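Local coordinates for protein globin II, extracellular (Lumbricus terrestris, PDB 1X9F) that probably carries oxygen as a haem-bearing globin chain of the giant extracellular haemoglobin (erythrocruorin) of the earthworm, at residues F29-E43 against N104-V117. Sequence-based numbering, arbitrary orientation.
Sequences FSQAIWRATFAQVPE and NYFDAFKTAILHVV. With HEM (protoporphyrin IX containing Fe), chain O; CMO (carbon monoxide), chain P.
F109 and W34 meet at the wall of the haem pocket, W34 belonging to the carbon monoxide site and F109 to the haem site, where two helices of the globin fold, the B and G helices by topology, pass each other. The short segments 29-40 and 104-117 approach to 8.1 Å between axes at 133°, and small residues make this possible: A36 CB lies 3.5 Å from A112 CB. F109 can be traced outward from its backbone. With CG anti to the backbone N (chi1 -167°), CB rests near the haem methyl CMC; CD1 and CE1 run along the haem vinyl group CAB-CBB, CE1 reaching CBB at 3.5 Å. Along the opposite edge of the ring, CD2 meets T37 OG1 and CE2 lies over one face of the W34 indole, offset toward its rim, and CZ, the tip, touches both W34 CZ2 and I33 CG2. The planes of the phenyl and the indole six-membered ring stand at 41°, an oblique pair.

I33 acts as a knob in the hole formed by F109, A112, I113 and V116: its CG2 branch faces F109 CE2 at 3.7 Å, while CG1 meets V116 CB, the two side chains crossing at about a right angle. The T37 hydroxyl is bonded within its own helix, OG1 giving its hydrogen to I33 O at 2.9 Å from above the carbonyl plane, on the face opposite that used by T37 N. Beyond the helix end, V41 CG2 packs against A108 CB (3.4 Å).

No hydrogen bond joins the segments directly; Q40 NE2 donates to a water that in turn makes a weak bond to N104 O. Cohesion therefore rests mainly on apolar packing, consistent with an apolar wall of the haem pocket, in which W34 lines the ligand site and F109 packs on the haem vinyl group.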
loop_
_atom_site.group_PDB
_atom_site.type_symbol
_atom_site.label_atom_id
_atom_site.label_comp_id
_atom_site.label_asym_id
_atom_site.label_seq_id
_atom_site.Cartn_x
_atom_site.Cartn_y
_atom_site.Cartn_z
ATOM N N PHE B 29 26.373 -26.793 11.323
ATOM C CA PHE B 29 25.669 -27.674 12.233
ATOM C C PHE B 29 26.152 -29.123 12.110
ATOM O O PHE B 29 26.442 -29.774 13.117
ATOM C CB PHE B 29 24.180 -27.570 11.939
ATOM C CG PHE B 29 23.317 -28.394 12.829
ATOM C CD1 PHE B 29 23.167 -28.072 14.173
ATOM C CD2 PHE B 29 22.607 -29.469 12.315
ATOM C CE1 PHE B 29 22.340 -28.830 15.000
ATOM C CE2 PHE B 29 21.775 -30.235 13.136
ATOM C CZ PHE B 29 21.643 -29.912 14.480
ATOM N N SER B 30 26.238 -29.611 10.874
ATOM C CA SER B 30 26.767 -30.937 10.590
ATOM C C SER B 30 28.161 -31.122 11.152
ATOM O O SER B 30 28.477 -32.182 11.690
ATOM C CB SER B 30 26.831 -31.164 9.081
ATOM O OG SER B 30 25.529 -31.288 8.533
ATOM N N GLN B 31 28.999 -30.095 11.011
ATOM C CA GLN B 31 30.395 -30.170 11.451
ATOM C C GLN B 31 30.525 -30.109 12.965
ATOM O O GLN B 31 31.320 -30.847 13.555
ATOM C CB GLN B 31 31.228 -29.047 10.834
ATOM C CG GLN B 31 31.211 -29.024 9.328
ATOM C CD GLN B 31 32.047 -27.895 8.775
ATOM O OE1 GLN B 31 33.260 -28.034 8.625
ATOM N NE2 GLN B 31 31.403 -26.773 8.467
ATOM N N ALA B 32 29.753 -29.213 13.579
ATOM C CA ALA B 32 29.700 -29.086 15.027
ATOM C C ALA B 32 29.430 -30.440 15.683
ATOM O O ALA B 32 30.091 -30.795 16.666
ATOM C CB ALA B 32 28.648 -28.072 15.425
ATOM N N ILE B 33 28.494 -31.212 15.128
ATOM C CA ILE B 33 28.160 -32.525 15.689
ATOM C C ILE B 33 29.320 -33.527 15.582
ATOM O O ILE B 33 29.664 -34.177 16.580
ATOM C CB ILE B 33 26.842 -33.095 15.085
ATOM C CG1 ILE B 33 25.638 -32.254 15.541
ATOM C CG2 ILE B 33 26.642 -34.553 15.516
ATOM C CD1 ILE B 33 24.390 -32.433 14.670
ATOM N N TRP B 34 29.928 -33.636 14.398
ATOM C CA TRP B 34 31.073 -34.539 14.199
ATOM C C TRP B 34 32.322 -34.167 14.998
ATOM O O TRP B 34 33.009 -35.056 15.518
ATOM C CB TRP B 34 31.359 -34.802 12.703
ATOM C CG TRP B 34 30.410 -35.829 12.228
ATOM C CD1 TRP B 34 29.338 -35.652 11.403
ATOM C CD2 TRP B 34 30.370 -37.190 12.651
ATOM N NE1 TRP B 34 28.656 -36.836 11.256
ATOM C CE2 TRP B 34 29.271 -37.795 12.017
ATOM C CE3 TRP B 34 31.170 -37.970 13.501
ATOM C CZ2 TRP B 34 28.950 -39.130 12.208
ATOM C CZ3 TRP B 34 30.851 -39.299 13.685
ATOM C CH2 TRP B 34 29.754 -39.867 13.041
ATOM N N ARG B 35 32.593 -32.873 15.133
ATOM C CA ARG B 35 33.692 -32.420 15.985
ATOM C C ARG B 35 33.456 -32.738 17.449
ATOM O O ARG B 35 34.383 -33.138 18.157
ATOM C CB ARG B 35 33.918 -30.925 15.826
ATOM C CG ARG B 35 34.602 -30.611 14.533
ATOM C CD ARG B 35 34.545 -29.169 14.171
ATOM N NE ARG B 35 35.251 -28.964 12.917
ATOM C CZ ARG B 35 35.014 -27.969 12.074
ATOM N NH1 ARG B 35 34.075 -27.067 12.338
ATOM N NH2 ARG B 35 35.718 -27.876 10.955
ATOM N N ALA B 36 32.223 -32.536 17.907
ATOM C CA ALA B 36 31.864 -32.874 19.273
ATOM C C ALA B 36 31.999 -34.381 19.491
ATOM O O ALA B 36 32.455 -34.811 20.550
ATOM C CB ALA B 36 30.461 -32.392 19.596
ATOM N N THR B 37 31.617 -35.175 18.490
ATOM C CA THR B 37 31.782 -36.629 18.555
ATOM C C THR B 37 33.259 -36.988 18.698
ATOM O O THR B 37 33.638 -37.713 19.621
ATOM C CB THR B 37 31.186 -37.315 17.298
ATOM O OG1 THR B 37 29.788 -37.012 17.197
ATOM C CG2 THR B 37 31.202 -38.839 17.445
ATOM N N PHE B 38 34.082 -36.472 17.782
ATOM C CA PHE B 38 35.517 -36.750 17.785
ATOM C C PHE B 38 36.197 -36.263 19.062
ATOM O O PHE B 38 37.093 -36.932 19.565
ATOM C CB PHE B 38 36.232 -36.160 16.558
ATOM C CG PHE B 38 35.803 -36.754 15.240
ATOM C CD1 PHE B 38 35.882 -35.998 14.076
ATOM C CD2 PHE B 38 35.317 -38.059 15.158
ATOM C CE1 PHE B 38 35.492 -36.530 12.857
ATOM C CE2 PHE B 38 34.921 -38.594 13.943
ATOM C CZ PHE B 38 35.010 -37.830 12.790
ATOM N N ALA B 39 35.790 -35.107 19.583
ATOM C CA ALA B 39 36.360 -34.604 20.839
ATOM C C ALA B 39 36.138 -35.602 21.974
ATOM O O ALA B 39 36.967 -35.733 22.879
ATOM C CB ALA B 39 35.761 -33.248 21.201
ATOM N N GLN B 40 35.019 -36.314 21.911
ATOM C CA GLN B 40 34.664 -37.247 22.962
ATOM C C GLN B 40 35.244 -38.647 22.764
ATOM O O GLN B 40 35.677 -39.283 23.727
ATOM C CB GLN B 40 33.152 -37.324 23.143
ATOM C CG GLN B 40 32.805 -38.151 24.359
ATOM C CD GLN B 40 31.337 -38.192 24.654
ATOM O OE1 GLN B 40 30.663 -37.163 24.631
ATOM N NE2 GLN B 40 30.830 -39.381 24.959
ATOM N N VAL B 41 35.243 -39.125 21.521
ATOM C CA VAL B 41 35.853 -40.412 21.204
ATOM C C VAL B 41 36.761 -40.294 19.979
ATOM O O VAL B 41 36.414 -40.755 18.884
ATOM C CB VAL B 41 34.804 -41.528 20.998
ATOM C CG1 VAL B 41 34.259 -42.008 22.335
ATOM C CG2 VAL B 41 33.681 -41.075 20.065
ATOM N N PRO B 42 37.934 -39.690 20.172
ATOM C CA PRO B 42 38.871 -39.444 19.069
ATOM C C PRO B 42 39.243 -40.702 18.290
ATOM O O PRO B 42 39.612 -40.602 17.116
ATOM C CB PRO B 42 40.103 -38.857 19.769
ATOM C CG PRO B 42 39.938 -39.201 21.219
ATOM C CD PRO B 42 38.463 -39.210 21.462
ATOM N N GLU B 43 39.144 -41.865 18.932
ATOM C CA GLU B 43 39.363 -43.153 18.270
ATOM C C GLU B 43 38.490 -43.344 17.044
ATOM O O GLU B 43 38.908 -43.965 16.063
ATOM C CB GLU B 43 39.063 -44.294 19.241
ATOM C CG GLU B 43 39.846 -44.236 20.539
ATOM C CD GLU B 43 41.304 -44.605 20.352
ATOM O OE1 GLU B 43 41.964 -44.069 19.429
ATOM O OE2 GLU B 43 41.802 -45.438 21.139
ATOM N N ASN B 104 29.920 -47.407 22.539
ATOM C CA ASN B 104 30.689 -46.268 22.988
ATOM C C ASN B 104 30.640 -45.107 21.987
ATOM O O ASN B 104 30.559 -43.934 22.383
ATOM C CB ASN B 104 32.108 -46.800 23.193
ATOM C CG ASN B 104 33.121 -45.724 23.408
ATOM O OD1 ASN B 104 32.939 -44.831 24.235
ATOM N ND2 ASN B 104 34.224 -45.810 22.676
ATOM N N TYR B 105 30.656 -45.443 20.694
ATOM C CA TYR B 105 30.622 -44.428 19.643
ATOM C C TYR B 105 29.239 -43.840 19.392
ATOM O O TYR B 105 29.096 -42.616 19.359
ATOM C CB TYR B 105 31.190 -44.956 18.335
ATOM C CG TYR B 105 32.667 -45.239 18.343
ATOM C CD1 TYR B 105 33.272 -45.782 17.216
ATOM C CD2 TYR B 105 33.463 -44.976 19.462
ATOM C CE1 TYR B 105 34.619 -46.054 17.187
ATOM C CE2 TYR B 105 34.823 -45.250 19.446
ATOM C CZ TYR B 105 35.392 -45.790 18.303
ATOM O OH TYR B 105 36.736 -46.073 18.257
ATOM N N PHE B 106 28.229 -44.694 19.194
ATOM C CA PHE B 106 26.842 -44.216 19.081
ATOM C C PHE B 106 26.519 -43.362 20.281
ATOM O O PHE B 106 25.736 -42.418 20.195
ATOM C CB PHE B 106 25.839 -45.366 19.021
ATOM C CG PHE B 106 25.839 -46.082 17.724
ATOM C CD1 PHE B 106 26.547 -47.262 17.586
ATOM C CD2 PHE B 106 25.155 -45.568 16.628
ATOM C CE1 PHE B 106 26.563 -47.934 16.383
ATOM C CE2 PHE B 106 25.169 -46.231 15.418
ATOM C CZ PHE B 106 25.874 -47.418 15.294
ATOM N N ASP B 107 27.146 -43.701 21.401
ATOM C CA ASP B 107 26.940 -42.989 22.641
ATOM C C ASP B 107 27.490 -41.562 22.599
ATOM O O ASP B 107 26.803 -40.625 23.008
ATOM C CB ASP B 107 27.548 -43.765 23.805
ATOM C CG ASP B 107 27.035 -43.287 25.140
ATOM O OD1 ASP B 107 25.864 -43.583 25.464
ATOM O OD2 ASP B 107 27.725 -42.609 25.932
ATOM N N ALA B 108 28.717 -41.399 22.108
ATOM C CA ALA B 108 29.311 -40.069 21.971
ATOM C C ALA B 108 28.547 -39.215 20.960
ATOM O O ALA B 108 28.334 -38.018 21.176
ATOM C CB ALA B 108 30.769 -40.177 21.583
ATOM N N PHE B 109 28.136 -39.846 19.865
ATOM C CA PHE B 109 27.370 -39.174 18.836
ATOM C C PHE B 109 26.106 -38.578 19.431
ATOM O O PHE B 109 25.802 -37.404 19.205
ATOM C CB PHE B 109 27.019 -40.148 17.715
ATOM C CG PHE B 109 26.505 -39.479 16.479
ATOM C CD1 PHE B 109 25.179 -39.610 16.102
ATOM C CD2 PHE B 109 27.353 -38.712 15.690
ATOM C CE1 PHE B 109 24.706 -38.989 14.951
ATOM C CE2 PHE B 109 26.887 -38.089 14.546
ATOM C CZ PHE B 109 25.562 -38.225 14.175
ATOM N N LYS B 110 25.385 -39.382 20.204
ATOM C CA LYS B 110 24.170 -38.923 20.853
ATOM C C LYS B 110 24.433 -37.712 21.747
ATOM O O LYS B 110 23.660 -36.751 21.732
ATOM C CB LYS B 110 23.546 -40.052 21.667
ATOM C CG LYS B 110 22.292 -39.641 22.412
ATOM C CD LYS B 110 21.666 -40.810 23.131
ATOM C CE LYS B 110 22.402 -41.115 24.430
ATOM N NZ LYS B 110 21.506 -41.869 25.355
ATOM N N THR B 111 25.516 -37.765 22.520
ATOM C CA THR B 111 25.891 -36.667 23.407
ATOM C C THR B 111 26.164 -35.420 22.589
ATOM O O THR B 111 25.770 -34.317 22.967
ATOM C CB THR B 111 27.143 -37.056 24.215
ATOM O OG1 THR B 111 26.844 -38.199 25.028
ATOM C CG2 THR B 111 27.500 -35.983 25.243
ATOM N N ALA B 112 26.842 -35.620 21.464
ATOM C CA ALA B 112 27.215 -34.536 20.577
ATOM C C ALA B 112 25.983 -33.873 19.964
ATOM O O ALA B 112 25.861 -32.645 20.008
ATOM C CB ALA B 112 28.159 -35.043 19.498
ATOM N N ILE B 113 25.075 -34.679 19.403
ATOM C CA ILE B 113 23.809 -34.157 18.882
ATOM C C ILE B 113 23.124 -33.289 19.929
ATOM O O ILE B 113 22.755 -32.145 19.646
ATOM C CB ILE B 113 22.849 -35.286 18.457
ATOM C CG1 ILE B 113 23.375 -36.033 17.231
ATOM C CG2 ILE B 113 21.458 -34.725 18.142
ATOM C CD1 ILE B 113 22.594 -37.311 16.949
ATOM N N LEU B 114 22.966 -33.832 21.137
ATOM C CA LEU B 114 22.273 -33.122 22.206
ATOM C C LEU B 114 22.973 -31.836 22.575
ATOM O O LEU B 114 22.335 -30.843 22.914
ATOM C CB LEU B 114 22.114 -34.012 23.436
ATOM C CG LEU B 114 20.782 -34.754 23.543
ATOM C CD1 LEU B 114 20.455 -35.557 22.287
ATOM C CD2 LEU B 114 20.827 -35.670 24.743
ATOM N N HIS B 115 24.292 -31.850 22.468
ATOM C CA HIS B 115 25.105 -30.730 22.854
ATOM C C HIS B 115 24.980 -29.577 21.874
ATOM O O HIS B 115 24.779 -28.425 22.264
ATOM C CB HIS B 115 26.541 -31.198 22.908
ATOM C CG HIS B 115 27.500 -30.113 23.238
ATOM N ND1 HIS B 115 27.523 -29.503 24.472
ATOM C CD2 HIS B 115 28.462 -29.517 22.498
ATOM C CE1 HIS B 115 28.468 -28.580 24.482
ATOM N NE2 HIS B 115 29.054 -28.571 23.297
ATOM N N VAL B 116 25.110 -29.908 20.596
ATOM C CA VAL B 116 25.001 -28.933 19.536
ATOM C C VAL B 116 23.565 -28.395 19.465
ATOM O O VAL B 116 23.370 -27.186 19.345
ATOM C CB VAL B 116 25.493 -29.517 18.193
ATOM C CG1 VAL B 116 25.361 -28.499 17.081
ATOM C CG2 VAL B 116 26.950 -29.967 18.312
ATOM N N VAL B 117 22.574 -29.279 19.578
ATOM C CA VAL B 117 21.173 -28.853 19.590
ATOM C C VAL B 117 20.879 -27.914 20.767
ATOM O O VAL B 117 20.243 -26.872 20.577
ATOM C CB VAL B 117 20.199 -30.061 19.529
ATOM C CG1 VAL B 117 18.797 -29.665 19.951
ATOM C CG2 VAL B 117 20.178 -30.648 18.122
HETATM C CHA HEM O . 27.724 -43.616 6.791
HETATM C CHB HEM O . 23.702 -42.347 9.255
HETATM C CHC HEM O . 26.070 -42.965 13.490
HETATM C CHD HEM O . 30.029 -44.476 11.025
HETATM C C1A HEM O . 26.378 -43.111 7.105
HETATM C C2A HEM O . 25.511 -42.754 6.076
HETATM C C3A HEM O . 24.281 -42.355 6.760
HETATM C C4A HEM O . 24.650 -42.581 8.173
HETATM C CMA HEM O . 22.986 -41.853 6.172
HETATM C CAA HEM O . 25.776 -42.712 4.593
HETATM C CBA HEM O . 25.377 -43.978 3.863
HETATM C CGA HEM O . 25.817 -43.781 2.431
HETATM O O1A HEM O . 25.124 -43.060 1.676
HETATM O O2A HEM O . 26.868 -44.340 2.057
HETATM C C1B HEM O . 24.026 -42.402 10.677
HETATM C C2B HEM O . 23.088 -42.019 11.612
HETATM C C3B HEM O . 23.768 -42.212 12.768
HETATM C C4B HEM O . 25.036 -42.676 12.499
HETATM C CMB HEM O . 21.680 -41.521 11.411
HETATM C CAB HEM O . 23.176 -41.932 13.929
HETATM C CBB HEM O . 22.491 -41.653 15.020
HETATM C C1C HEM O . 27.431 -43.403 13.158
HETATM C C2C HEM O . 28.359 -43.582 14.165
HETATM C C3C HEM O . 29.470 -44.011 13.476
HETATM C C4C HEM O . 29.134 -44.044 12.121
HETATM C CMC HEM O . 28.137 -43.370 15.643
HETATM C CAC HEM O . 30.771 -44.358 14.110
HETATM C CBC HEM O . 31.386 -43.442 14.873
HETATM C C1D HEM O . 29.733 -44.387 9.579
HETATM C C2D HEM O . 30.705 -44.663 8.620
HETATM C C3D HEM O . 30.100 -44.427 7.407
HETATM C C4D HEM O . 28.735 -44.008 7.781
HETATM C CMD HEM O . 32.121 -45.129 8.861
HETATM C CAD HEM O . 30.677 -44.592 6.023
HETATM C CBD HEM O . 31.644 -43.469 5.690
HETATM C CGD HEM O . 32.110 -43.701 4.275
HETATM O O1D HEM O . 31.280 -43.656 3.341
HETATM O O2D HEM O . 33.318 -43.938 4.088
HETATM N NA HEM O . 25.892 -43.074 8.386
HETATM N NB HEM O . 25.223 -42.813 11.165
HETATM N NC HEM O . 27.842 -43.696 11.895
HETATM N ND HEM O . 28.525 -43.973 9.112
HETATM FE FE HEM O . 26.850 -43.461 10.137
HETATM C C CMO P . 27.721 -41.443 10.217
HETATM O O CMO P . 28.738 -40.705 10.285
HETATM O O HOH W 1 31.167 -41.996 25.104
#